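Local atomic coordinates of soluble lytic murein transglycosylase (Pseudomonas aeruginosa, PDB entry 5OHU), a protein that cleaves peptidoglycan glycan strands as a lytic transglycosylase with both exolytic and endolytic activity, and so turns over the bacterial cell wall. Residues Lys183-Ala188 against Leu213-Ala218; Ala222-Thr227 against Leu243-Leu248; Gly228-Arg233 against Asp239-Gly244; Arg247-Asp252 against Ala278-Leu283. One frame throughout, in Å; residues are numbered along the deposited sequence. Where two conformers were deposited one is given.

Helix 235-251 is common to contacts 2, 3 and 4, and it meets contact 1 where Val217 CG1 lies 3.5 Å from Gly244 CA and where Lys186 forms a salt bridge with Asp239. Contacts 2 and 3, whose centres are about 8 Å apart, pack two parts of the loop before that helix back onto it, and their segments overlap at Leu243-Gly244. Contact 4 carries on from Arg247 and Leu248 to helix 271-287. Contact 1, with its centre about 12 Å from those of contacts 2 and 3 and about 17 Å from that of contact 4, joins two earlier helices. Arg184 in contact 1 holds a phosphate ion, probably from the crystallisation liquor. All four lie among helices and their connecting loops, without strands.

Contact 1: Lys183-Ala188 against Leu213-Ala218; sequences KRLKLA and LMVSVA. With PO4 (phosphate ion), chain B.
Met214 puts its sulfur against the turn that carries Lys186: in the conformer described here, one of two modelled, SD sits 3.7 Å from Lys186 CA and 4.0 Å from Lys186 CB. Its CG is anti to the backbone N (chi1 178°) and chi2 is extended, which carries SD across to Lys186. Leu185 runs past this stem in the opposite sense, its CG 4.2 Å from Met214 SD, and its other touch is crosswise, where CD1 meets Val215 CG2 at 4.1 Å. The interface is thus apolar and rests on van der Waals contact. Lys186 leads its amine away from Met214 to a salt bridge with Asp239 and to a second phosphate. Arg184 leaves the same helix elsewhere, its chain extended, and grips a phosphate end-on with two nearly straight bonds, NH1 to O3 and NH2 to O2, each 2.8 Å long; the phosphorus lies in the guanidinium plane. The carbonyls of Val155 and Lys157 take further N-H groups of Arg184, and Trp153 adds a cation-pi contact, which together fix its rotation. The axes of segments 183-188 and 213-218 run almost parallel (15°); the segments belong to helices 178-190 and 208-219, with helix 194-201 beside Leu185 and helix 235-251 against Met214.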
loop_
_atom_site.group_PDB
_atom_site.type_symbol
_atom_site.label_atom_id
_atom_site.label_comp_id
_atom_site.label_asym_id
_atom_site.label_seq_id
_atom_site.Cartn_x
_atom_site.Cartn_y
_atom_site.Cartn_z
ATOM N N LYS A 183 25.206 11.968 8.320
ATOM C CA LYS A 183 24.136 11.566 7.411
ATOM C C LYS A 183 23.185 10.585 8.069
ATOM O O LYS A 183 21.960 10.690 7.916
ATOM C CB LYS A 183 24.677 10.889 6.157
ATOM C CG LYS A 183 25.036 11.696 4.949
ATOM C CD LYS A 183 26.442 12.116 5.011
ATOM C CE LYS A 183 26.921 12.610 3.656
ATOM N NZ LYS A 183 25.860 13.478 3.047
ATOM N N ARG A 184 23.725 9.580 8.756
ATOM C CA ARG A 184 22.832 8.585 9.323
ATOM C C ARG A 184 22.025 9.180 10.467
ATOM O O ARG A 184 20.848 8.849 10.648
ATOM C CB ARG A 184 23.611 7.354 9.791
ATOM C CG ARG A 184 22.669 6.192 10.082
ATOM C CD ARG A 184 23.345 5.038 10.774
ATOM N NE ARG A 184 22.391 3.970 11.001
ATOM C CZ ARG A 184 22.637 2.865 11.702
ATOM N NH1 ARG A 184 23.825 2.661 12.260
ATOM N NH2 ARG A 184 21.684 1.962 11.842
ATOM N N LEU A 185 22.646 10.055 11.252
ATOM C CA LEU A 185 21.916 10.785 12.282
ATOM C C LEU A 185 20.697 11.473 11.690
ATOM O O LEU A 185 19.587 11.356 12.214
ATOM C CB LEU A 185 22.865 11.781 12.945
ATOM C CG LEU A 185 22.452 12.819 13.993
ATOM C CD1 LEU A 185 21.293 12.391 14.822
ATOM C CD2 LEU A 185 23.664 13.059 14.894
ATOM N N LYS A 186 20.880 12.161 10.564
ATOM C CA LYS A 186 19.771 12.851 9.921
ATOM C C LYS A 186 18.664 11.866 9.542
ATOM O O LYS A 186 17.477 12.103 9.824
ATOM C CB LYS A 186 20.314 13.602 8.708
ATOM C CG LYS A 186 19.353 14.528 8.002
ATOM C CD LYS A 186 20.089 15.339 6.929
ATOM C CE LYS A 186 19.219 15.573 5.701
ATOM N NZ LYS A 186 19.877 16.463 4.703
ATOM N N LEU A 187 19.048 10.724 8.953
ATOM C CA LEU A 187 18.074 9.704 8.577
ATOM C C LEU A 187 17.357 9.145 9.795
ATOM O O LEU A 187 16.154 8.860 9.737
ATOM C CB LEU A 187 18.771 8.574 7.824
ATOM C CG LEU A 187 19.376 9.013 6.501
ATOM C CD1 LEU A 187 20.242 7.910 5.893
ATOM C CD2 LEU A 187 18.241 9.394 5.567
ATOM N N ALA A 188 18.090 8.949 10.895
ATOM C CA ALA A 188 17.460 8.439 12.105
ATOM C C ALA A 188 16.483 9.460 12.669
ATOM O O ALA A 188 15.405 9.100 13.161
ATOM C CB ALA A 188 18.527 8.076 13.141
ATOM N N LEU A 213 21.203 19.099 18.778
ATOM C CA LEU A 213 20.234 20.073 18.305
ATOM C C LEU A 213 19.342 19.463 17.247
ATOM O O LEU A 213 18.132 19.733 17.203
ATOM C CB LEU A 213 20.970 21.291 17.754
ATOM C CG LEU A 213 20.339 22.662 17.895
ATOM C CD1 LEU A 213 19.785 22.822 19.322
ATOM C CD2 LEU A 213 21.406 23.730 17.595
ATOM N N MET A 214 19.924 18.642 16.373
ATOM C CA MET A 214 19.112 17.956 15.382
ATOM C C MET A 214 18.037 17.111 16.054
ATOM O O MET A 214 16.866 17.167 15.667
ATOM C CB MET A 214 19.988 17.098 14.473
ATOM C CG MET A 214 19.187 16.309 13.451
ATOM S SD MET A 214 20.207 15.781 12.066
ATOM C CE MET A 214 20.317 17.303 11.129
ATOM N N VAL A 215 18.413 16.345 17.080
ATOM C CA VAL A 215 17.436 15.480 17.738
ATOM C C VAL A 215 16.334 16.315 18.389
ATOM O O VAL A 215 15.144 16.028 18.237
ATOM C CB VAL A 215 18.130 14.548 18.753
ATOM C CG1 VAL A 215 17.083 13.720 19.525
ATOM C CG2 VAL A 215 19.152 13.632 18.042
ATOM N N SER A 216 16.719 17.362 19.125
ATOM C CA SER A 216 15.742 18.227 19.788
ATOM C C SER A 216 14.783 18.869 18.792
ATOM O O SER A 216 13.574 18.933 19.034
ATOM C CB SER A 216 16.464 19.305 20.586
ATOM O OG SER A 216 15.517 20.120 21.266
ATOM N N VAL A 217 15.307 19.347 17.666
ATOM C CA VAL A 217 14.464 19.978 16.660
ATOM C C VAL A 217 13.567 18.946 15.992
ATOM O O VAL A 217 12.411 19.231 15.664
ATOM C CB VAL A 217 15.345 20.727 15.640
ATOM C CG1 VAL A 217 14.566 21.095 14.384
ATOM C CG2 VAL A 217 15.958 21.964 16.289
ATOM N N ALA A 218 14.083 17.735 15.756
ATOM C CA ALA A 218 13.230 16.708 15.164
ATOM C C ALA A 218 12.062 16.387 16.086
ATOM O O ALA A 218 10.942 16.157 15.622
ATOM C CB ALA A 218 14.036 15.445 14.848
HETATM P P PO4 B . 23.394 -0.523 14.291
HETATM O O1 PO4 B . 23.125 -0.571 15.772
HETATM O O2 PO4 B . 22.108 -0.261 13.555
HETATM O O3 PO4 B . 24.411 0.560 14.017
HETATM O O4 PO4 B . 23.957 -1.846 13.831
#

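Contact 2: Ala222-Thr227 against Leu243-Leu248; sequences AQLSQT and LGLRRL
Leu224 reaches Gly244 because its CG stands opposite the carbonyl carbon (chi1 -63°) and its chi2 is extended, which drives CD1 straight at the helix backbone. CD1 lies 3.6 Å from Gly244 CA and equally close to Leu245 N, so the methyl rests on bare main chain where glycine offers no side chain to hold it off. Leu245 shares that first torsion, and its branch point CG closes on Leu224 CD1 from one side at 4.0 Å. Leu248, one turn further along, swings its CG the other way, anti to its own nitrogen (chi1 -171°), and CD1 comes to 4.2 Å from Ala222 N. The 3-10 turn that presents Leu224 is held from within: Ala222 O accepts both Ser225 N and Ser225 OG, each at 3.1 Å, the hydroxyl approaching in the carbonyl plane. Beyond it the chain turns sharply at Gln226, the centre of an inverse gamma turn. Ser225 OG is also bonded to Lys255 NZ, and Leu224 O to Tyr263 OH. The loop thus packs against helix 235-251 and is tied to helix 253-263 by Lys255 and Tyr263, while Leu245 also packs on Leu259 of the latter and on Ile277 of helix 271-287.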
loop_
_atom_site.group_PDB
_atom_site.type_symbol
_atom_site.label_atom_id
_atom_site.label_comp_id
_atom_site.label_asym_id
_atom_site.label_seq_id
_atom_site.Cartn_x
_atom_site.Cartn_y
_atom_site.Cartn_z
ATOM N N ALA A 222 8.950 23.314 16.308
ATOM C CA ALA A 222 8.477 24.667 16.540
ATOM C C ALA A 222 9.527 25.513 17.239
ATOM O O ALA A 222 9.399 26.739 17.259
ATOM C CB ALA A 222 7.177 24.662 17.365
ATOM N N GLN A 223 10.568 24.893 17.805
ATOM C CA GLN A 223 11.650 25.696 18.358
ATOM C C GLN A 223 12.365 26.520 17.293
ATOM O O GLN A 223 13.076 27.468 17.650
ATOM C CB GLN A 223 12.676 24.833 19.123
ATOM C CG GLN A 223 12.129 23.986 20.284
ATOM C CD GLN A 223 13.118 22.887 20.726
ATOM O OE1 GLN A 223 13.100 21.762 20.206
ATOM N NE2 GLN A 223 13.991 23.223 21.676
ATOM N N LEU A 224 12.212 26.182 16.002
ATOM C CA LEU A 224 12.833 27.006 14.971
ATOM C C LEU A 224 12.285 28.427 14.961
ATOM O O LEU A 224 12.889 29.292 14.326
ATOM C CB LEU A 224 12.694 26.354 13.589
ATOM C CG LEU A 224 13.415 25.007 13.451
ATOM C CD1 LEU A 224 13.204 24.370 12.072
ATOM C CD2 LEU A 224 14.930 25.186 13.723
ATOM N N SER A 225 11.190 28.684 15.683
ATOM C CA SER A 225 10.693 30.043 15.879
ATOM C C SER A 225 11.727 30.928 16.546
ATOM O O SER A 225 11.651 32.158 16.434
ATOM C CB SER A 225 9.420 30.025 16.734
ATOM O OG SER A 225 8.370 29.358 16.064
ATOM N N GLN A 226 12.654 30.331 17.299
ATOM C CA GLN A 226 13.727 31.065 17.963
ATOM C C GLN A 226 14.866 31.281 16.963
ATOM O O GLN A 226 15.945 30.700 17.065
ATOM C CB GLN A 226 14.215 30.314 19.190
ATOM C CG GLN A 226 13.175 30.097 20.289
ATOM C CD GLN A 226 13.721 29.210 21.410
ATOM O OE1 GLN A 226 13.168 28.158 21.709
ATOM N NE2 GLN A 226 14.812 29.632 22.020
ATOM N N THR A 227 14.599 32.148 15.982
ATOM C CA THR A 227 15.522 32.332 14.867
ATOM C C THR A 227 16.898 32.766 15.351
ATOM O O THR A 227 17.924 32.321 14.819
ATOM C CB THR A 227 14.952 33.351 13.881
ATOM O OG1 THR A 227 14.473 34.504 14.594
ATOM C CG2 THR A 227 13.806 32.731 13.101
ATOM N N LEU A 243 15.722 19.984 8.331
ATOM C CA LEU A 243 14.964 18.866 8.876
ATOM C C LEU A 243 13.760 19.370 9.655
ATOM O O LEU A 243 12.636 18.868 9.488
ATOM C CB LEU A 243 15.863 17.996 9.762
ATOM C CG LEU A 243 15.193 16.705 10.251
ATOM C CD1 LEU A 243 16.167 15.552 10.139
ATOM C CD2 LEU A 243 14.724 16.860 11.677
ATOM N N GLY A 244 13.973 20.387 10.492
ATOM C CA GLY A 244 12.873 20.915 11.283
ATOM C C GLY A 244 11.776 21.530 10.433
ATOM O O GLY A 244 10.589 21.344 10.706
ATOM N N LEU A 245 12.148 22.248 9.373
ATOM C CA LEU A 245 11.105 22.835 8.535
ATOM C C LEU A 245 10.318 21.768 7.794
ATOM O O LEU A 245 9.101 21.899 7.629
ATOM C CB LEU A 245 11.681 23.841 7.547
ATOM C CG LEU A 245 12.339 25.037 8.212
ATOM C CD1 LEU A 245 13.308 25.730 7.269
ATOM C CD2 LEU A 245 11.249 25.966 8.666
ATOM N N ARG A 246 10.987 20.704 7.352
ATOM C CA ARG A 246 10.268 19.617 6.686
ATOM C C ARG A 246 9.319 18.929 7.651
ATOM O O ARG A 246 8.187 18.586 7.288
ATOM C CB ARG A 246 11.254 18.606 6.090
ATOM C CG ARG A 246 11.478 18.803 4.586
ATOM C CD ARG A 246 12.941 18.820 4.213
ATOM N NE ARG A 246 13.690 17.748 4.863
ATOM C CZ ARG A 246 14.993 17.799 5.142
ATOM N NH1 ARG A 246 15.705 18.880 4.825
ATOM N NH2 ARG A 246 15.569 16.765 5.744
ATOM N N ARG A 247 9.766 18.719 8.887
ATOM C CA ARG A 247 8.894 18.141 9.901
ATOM C C ARG A 247 7.738 19.086 10.201
ATOM O O ARG A 247 6.567 18.690 10.158
ATOM C CB ARG A 247 9.719 17.836 11.158
ATOM C CG ARG A 247 8.946 17.300 12.370
ATOM C CD ARG A 247 8.461 15.847 12.231
ATOM N NE ARG A 247 9.414 14.947 11.576
ATOM C CZ ARG A 247 10.345 14.238 12.216
ATOM N NH1 ARG A 247 10.475 14.334 13.529
ATOM N NH2 ARG A 247 11.145 13.420 11.539
ATOM N N LEU A 248 8.052 20.360 10.451
ATOM C CA LEU A 248 7.028 21.339 10.797
ATOM C C LEU A 248 5.990 21.490 9.699
ATOM O O LEU A 248 4.816 21.782 9.980
ATOM C CB LEU A 248 7.696 22.691 11.077
ATOM C CG LEU A 248 6.883 23.835 11.665
ATOM C CD1 LEU A 248 6.321 23.441 13.032
ATOM C CD2 LEU A 248 7.770 25.089 11.761
#

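Contact 3: Gly228-Arg233 against Asp239-Gly244; sequences GRFSQR and DVVGLG
Phe230 gives the largest share of the buried surface and meets helix 235-251 at two neighbouring valines. Its CB comes to 3.8 Å from Val241 CG2, a methyl that also lies obliquely to the near part of the ring; Val240 CG1, likewise oblique, meets the far part at 4.2 Å from Phe230 CE1. A first torsion of -64° sets the ring carbon CG opposite the carbonyl carbon, and chi2 of -87° sets the ring plane about perpendicular to the plane of CA, CB and CG. Val241 turns CG2 to the side of its own backbone nitrogen, which is the methyl that Phe230 CB finds; Val240 presents CG1, the methyl anti to its nitrogen. Within the loop, CD of Arg229 lies 4.0 Å over one ring face of Phe230, offset toward the rim. The aromatic is thus sunk among side chains although Arg229 and Ser231 on either side of it in sequence are exposed. Leu213 and Val217 of helix 208-219, Leu224 of the same loop and Tyr263 of helix 253-263 complete its surroundings. Phe230 here packs the loop between helices 208-219 and 235-251 back onto the latter, consistent with the all-helical superhelix of Slt70-like enzymes.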
loop_
_atom_site.group_PDB
_atom_site.type_symbol
_atom_site.label_atom_id
_atom_site.label_comp_id
_atom_site.label_asym_id
_atom_site.label_seq_id
_atom_site.Cartn_x
_atom_site.Cartn_y
_atom_site.Cartn_z
ATOM N N GLY A 228 16.943 33.599 16.393
ATOM C CA GLY A 228 18.216 33.999 16.970
ATOM C C GLY A 228 19.100 32.840 17.392
ATOM O O GLY A 228 20.327 32.991 17.436
ATOM N N ARG A 229 18.509 31.687 17.710
ATOM C CA ARG A 229 19.272 30.544 18.183
ATOM C C ARG A 229 19.784 29.670 17.046
ATOM O O ARG A 229 20.710 28.882 17.253
ATOM C CB ARG A 229 18.407 29.704 19.140
ATOM C CG ARG A 229 19.169 28.855 20.155
ATOM C CD ARG A 229 19.325 27.416 19.669
ATOM N NE ARG A 229 20.320 26.636 20.415
ATOM C CZ ARG A 229 21.616 26.587 20.116
ATOM N NH1 ARG A 229 22.088 27.293 19.096
ATOM N NH2 ARG A 229 22.445 25.833 20.836
ATOM N N PHE A 230 19.210 29.792 15.850
ATOM C CA PHE A 230 19.609 28.916 14.756
ATOM C C PHE A 230 20.274 29.717 13.643
ATOM O O PHE A 230 19.941 29.553 12.472
ATOM C CB PHE A 230 18.392 28.142 14.247
ATOM C CG PHE A 230 17.813 27.208 15.273
ATOM C CD1 PHE A 230 18.303 25.910 15.410
ATOM C CD2 PHE A 230 16.827 27.638 16.135
ATOM C CE1 PHE A 230 17.789 25.057 16.355
ATOM C CE2 PHE A 230 16.305 26.787 17.092
ATOM C CZ PHE A 230 16.785 25.493 17.203
ATOM N N SER A 231 21.255 30.544 14.007
ATOM C CA SER A 231 21.829 31.565 13.139
ATOM C C SER A 231 23.227 31.253 12.609
ATOM O O SER A 231 23.673 31.919 11.673
ATOM C CB SER A 231 21.900 32.891 13.901
ATOM O OG SER A 231 22.706 32.725 15.064
ATOM N N GLN A 232 23.929 30.290 13.191
ATOM C CA GLN A 232 25.306 30.002 12.813
ATOM C C GLN A 232 25.395 29.519 11.365
ATOM O O GLN A 232 24.758 28.530 10.987
ATOM C CB GLN A 232 25.845 28.958 13.780
ATOM C CG GLN A 232 27.279 28.577 13.608
ATOM C CD GLN A 232 27.744 27.713 14.754
ATOM O OE1 GLN A 232 28.215 28.222 15.769
ATOM N NE2 GLN A 232 27.581 26.400 14.617
ATOM N N ARG A 233 26.194 30.212 10.551
ATOM C CA ARG A 233 26.189 29.988 9.100
ATOM C C ARG A 233 27.112 28.827 8.723
ATOM O O ARG A 233 28.156 29.000 8.093
ATOM C CB ARG A 233 26.597 31.249 8.350
ATOM C CG ARG A 233 25.866 32.508 8.728
ATOM C CD ARG A 233 26.122 33.612 7.685
ATOM N NE ARG A 233 25.439 33.344 6.415
ATOM C CZ ARG A 233 24.527 34.145 5.861
ATOM N NH1 ARG A 233 24.193 35.288 6.450
ATOM N NH2 ARG A 233 23.957 33.809 4.710
ATOM N N ASP A 239 21.391 21.945 8.005
ATOM C CA ASP A 239 20.775 20.622 8.060
ATOM C C ASP A 239 19.782 20.524 9.210
ATOM O O ASP A 239 18.677 19.995 9.045
ATOM C CB ASP A 239 21.858 19.552 8.206
ATOM C CG ASP A 239 22.292 18.976 6.877
ATOM O OD1 ASP A 239 21.446 18.863 5.967
ATOM O OD2 ASP A 239 23.486 18.645 6.744
ATOM N N VAL A 240 20.151 21.028 10.385
ATOM C CA VAL A 240 19.212 21.022 11.503
ATOM C C VAL A 240 17.931 21.744 11.118
ATOM O O VAL A 240 16.825 21.213 11.268
ATOM C CB VAL A 240 19.857 21.640 12.751
ATOM C CG1 VAL A 240 18.797 21.840 13.836
ATOM C CG2 VAL A 240 20.962 20.710 13.238
ATOM N N VAL A 241 18.070 22.955 10.579
ATOM C CA VAL A 241 16.907 23.780 10.284
ATOM C C VAL A 241 16.071 23.151 9.178
ATOM O O VAL A 241 14.838 23.113 9.262
ATOM C CB VAL A 241 17.365 25.209 9.945
ATOM C CG1 VAL A 241 16.248 25.999 9.282
ATOM C CG2 VAL A 241 17.841 25.894 11.224
ATOM N N GLY A 242 16.722 22.607 8.153
ATOM C CA GLY A 242 15.968 22.032 7.051
ATOM C C GLY A 242 15.144 20.840 7.481
ATOM O O GLY A 242 13.992 20.683 7.062
ATOM N N LEU A 243 15.722 19.984 8.331
ATOM C CA LEU A 243 14.964 18.866 8.876
ATOM C C LEU A 243 13.760 19.370 9.655
ATOM O O LEU A 243 12.636 18.868 9.488
ATOM C CB LEU A 243 15.863 17.996 9.762
ATOM C CG LEU A 243 15.193 16.705 10.251
ATOM C CD1 LEU A 243 16.167 15.552 10.139
ATOM C CD2 LEU A 243 14.724 16.860 11.677
ATOM N N GLY A 244 13.973 20.387 10.492
ATOM C CA GLY A 244 12.873 20.915 11.283
ATOM C C GLY A 244 11.776 21.530 10.433
ATOM O O GLY A 244 10.589 21.344 10.706
#

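Contact 4: Arg247-Asp252 against Ala278-Leu283; sequences RLARQD and AREIGL
Within 247-252, Ala249 makes the contact with Glu280 and Ile281 of helix 271-287, and the residues before it serve other neighbours. Arg247 points away and gives its NH2 to Ala189 O; Leu248 packs on Lys255 and Leu259 of helix 253-263. Ala249 then turns CB straight toward the opposite helix, 3.8 Å from Ile281 CG1 and 4.0 Å from Ile281 CA. The small side chain lets the backbones come close, with Ala249 CA only 5.2 Å from Ile281 CA. Glu280, which Arg246 also touches, lays its aliphatic stem along the margin: CG, anti to the backbone nitrogen (chi1 -172°), lies 4.2 Å from Ala249 CB, and a bend at chi2 (47°) turns the carboxylate off this line. Ser284 OG is hydrogen-bonded to Ala249 O, adding a polar tie beside the methyl contact. Leu248 O accepts from both Asp252 N at 2.9 Å and Gln251 N at 3.3 Å. Asp252 is the N-cap of the next helix, its OD1 taking Lys255 N. Close helix packing over an alanine, beside a capped turn into an intervening helix, fits the stacked helices of an alpha-helical superhelix.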
loop_
_atom_site.group_PDB
_atom_site.type_symbol
_atom_site.label_atom_id
_atom_site.label_comp_id
_atom_site.label_asym_id
_atom_site.label_seq_id
_atom_site.Cartn_x
_atom_site.Cartn_y
_atom_site.Cartn_z
ATOM N N ARG A 247 9.766 18.719 8.887
ATOM C CA ARG A 247 8.894 18.141 9.901
ATOM C C ARG A 247 7.738 19.086 10.201
ATOM O O ARG A 247 6.567 18.690 10.158
ATOM C CB ARG A 247 9.719 17.836 11.158
ATOM C CG ARG A 247 8.946 17.300 12.370
ATOM C CD ARG A 247 8.461 15.847 12.231
ATOM N NE ARG A 247 9.414 14.947 11.576
ATOM C CZ ARG A 247 10.345 14.238 12.216
ATOM N NH1 ARG A 247 10.475 14.334 13.529
ATOM N NH2 ARG A 247 11.145 13.420 11.539
ATOM N N LEU A 248 8.052 20.360 10.451
ATOM C CA LEU A 248 7.028 21.339 10.797
ATOM C C LEU A 248 5.990 21.490 9.699
ATOM O O LEU A 248 4.816 21.782 9.980
ATOM C CB LEU A 248 7.696 22.691 11.077
ATOM C CG LEU A 248 6.883 23.835 11.665
ATOM C CD1 LEU A 248 6.321 23.441 13.032
ATOM C CD2 LEU A 248 7.770 25.089 11.761
ATOM N N ALA A 249 6.399 21.322 8.443
ATOM C CA ALA A 249 5.455 21.473 7.344
ATOM C C ALA A 249 4.296 20.485 7.425
ATOM O O ALA A 249 3.230 20.758 6.876
ATOM C CB ALA A 249 6.175 21.302 6.011
ATOM N N ARG A 250 4.476 19.353 8.113
ATOM C CA ARG A 250 3.421 18.347 8.158
ATOM C C ARG A 250 2.187 18.869 8.885
ATOM O O ARG A 250 1.055 18.628 8.450
ATOM C CB ARG A 250 3.945 17.068 8.816
ATOM C CG ARG A 250 2.910 15.948 8.958
ATOM C CD ARG A 250 3.576 14.600 9.251
ATOM N NE ARG A 250 2.715 13.701 10.020
ATOM C CZ ARG A 250 2.756 13.590 11.344
ATOM N NH1 ARG A 250 3.616 14.320 12.042
ATOM N NH2 ARG A 250 1.943 12.750 11.971
ATOM N N GLN A 251 2.373 19.602 9.977
ATOM C CA GLN A 251 1.228 20.065 10.748
ATOM C C GLN A 251 1.017 21.576 10.731
ATOM O O GLN A 251 -0.109 22.021 10.981
ATOM C CB GLN A 251 1.338 19.591 12.206
ATOM C CG GLN A 251 -0.007 19.206 12.841
ATOM C CD GLN A 251 -0.565 17.886 12.315
ATOM O OE1 GLN A 251 0.158 16.893 12.201
ATOM N NE2 GLN A 251 -1.859 17.872 11.997
ATOM N N ASP A 252 2.046 22.376 10.442
ATOM C CA ASP A 252 1.898 23.828 10.381
ATOM C C ASP A 252 2.673 24.396 9.192
ATOM O O ASP A 252 3.685 25.093 9.353
ATOM C CB ASP A 252 2.338 24.471 11.696
ATOM C CG ASP A 252 1.816 25.889 11.849
ATOM O OD1 ASP A 252 1.400 26.492 10.831
ATOM O OD2 ASP A 252 1.837 26.413 12.981
ATOM N N ALA A 278 11.100 23.335 0.067
ATOM C CA ALA A 278 10.058 24.046 -0.661
ATOM C C ALA A 278 8.979 23.092 -1.149
ATOM O O ALA A 278 7.783 23.395 -1.064
ATOM C CB ALA A 278 10.670 24.800 -1.841
ATOM N N ARG A 279 9.380 21.928 -1.653
ATOM C CA ARG A 279 8.388 20.992 -2.165
ATOM C C ARG A 279 7.538 20.413 -1.040
ATOM O O ARG A 279 6.315 20.288 -1.191
ATOM C CB ARG A 279 9.072 19.903 -2.992
ATOM C CG ARG A 279 9.592 20.448 -4.340
ATOM C CD ARG A 279 10.108 19.330 -5.276
ATOM N NE ARG A 279 10.868 19.851 -6.415
ATOM C CZ ARG A 279 11.614 19.099 -7.223
ATOM N NH1 ARG A 279 11.704 17.791 -7.016
ATOM N NH2 ARG A 279 12.285 19.650 -8.229
ATOM N N GLU A 280 8.137 20.116 0.116
ATOM C CA GLU A 280 7.327 19.596 1.217
ATOM C C GLU A 280 6.394 20.665 1.778
ATOM O O GLU A 280 5.230 20.381 2.074
ATOM C CB GLU A 280 8.213 19.021 2.323
ATOM C CG GLU A 280 7.429 18.282 3.401
ATOM C CD GLU A 280 6.399 17.300 2.825
ATOM O OE1 GLU A 280 5.178 17.548 2.974
ATOM O OE2 GLU A 280 6.805 16.286 2.215
ATOM N N ILE A 281 6.879 21.901 1.928
ATOM C CA ILE A 281 6.001 22.988 2.348
ATOM C C ILE A 281 4.927 23.244 1.290
ATOM O O ILE A 281 3.739 23.387 1.614
ATOM C CB ILE A 281 6.819 24.258 2.653
ATOM C CG1 ILE A 281 7.676 24.038 3.912
ATOM C CG2 ILE A 281 5.911 25.474 2.844
ATOM C CD1 ILE A 281 8.679 25.121 4.147
ATOM N N GLY A 282 5.318 23.269 0.014
ATOM C CA GLY A 282 4.344 23.535 -1.039
ATOM C C GLY A 282 3.234 22.498 -1.072
ATOM O O GLY A 282 2.045 22.834 -1.146
ATOM N N LEU A 283 3.618 21.221 -0.996
ATOM C CA LEU A 283 2.642 20.138 -0.987
ATOM C C LEU A 283 1.712 20.233 0.213
ATOM O O LEU A 283 0.499 20.045 0.085
ATOM C CB LEU A 283 3.360 18.791 -0.988
ATOM C CG LEU A 283 3.851 18.282 -2.340
ATOM C CD1 LEU A 283 4.494 16.917 -2.155
ATOM C CD2 LEU A 283 2.664 18.192 -3.293
#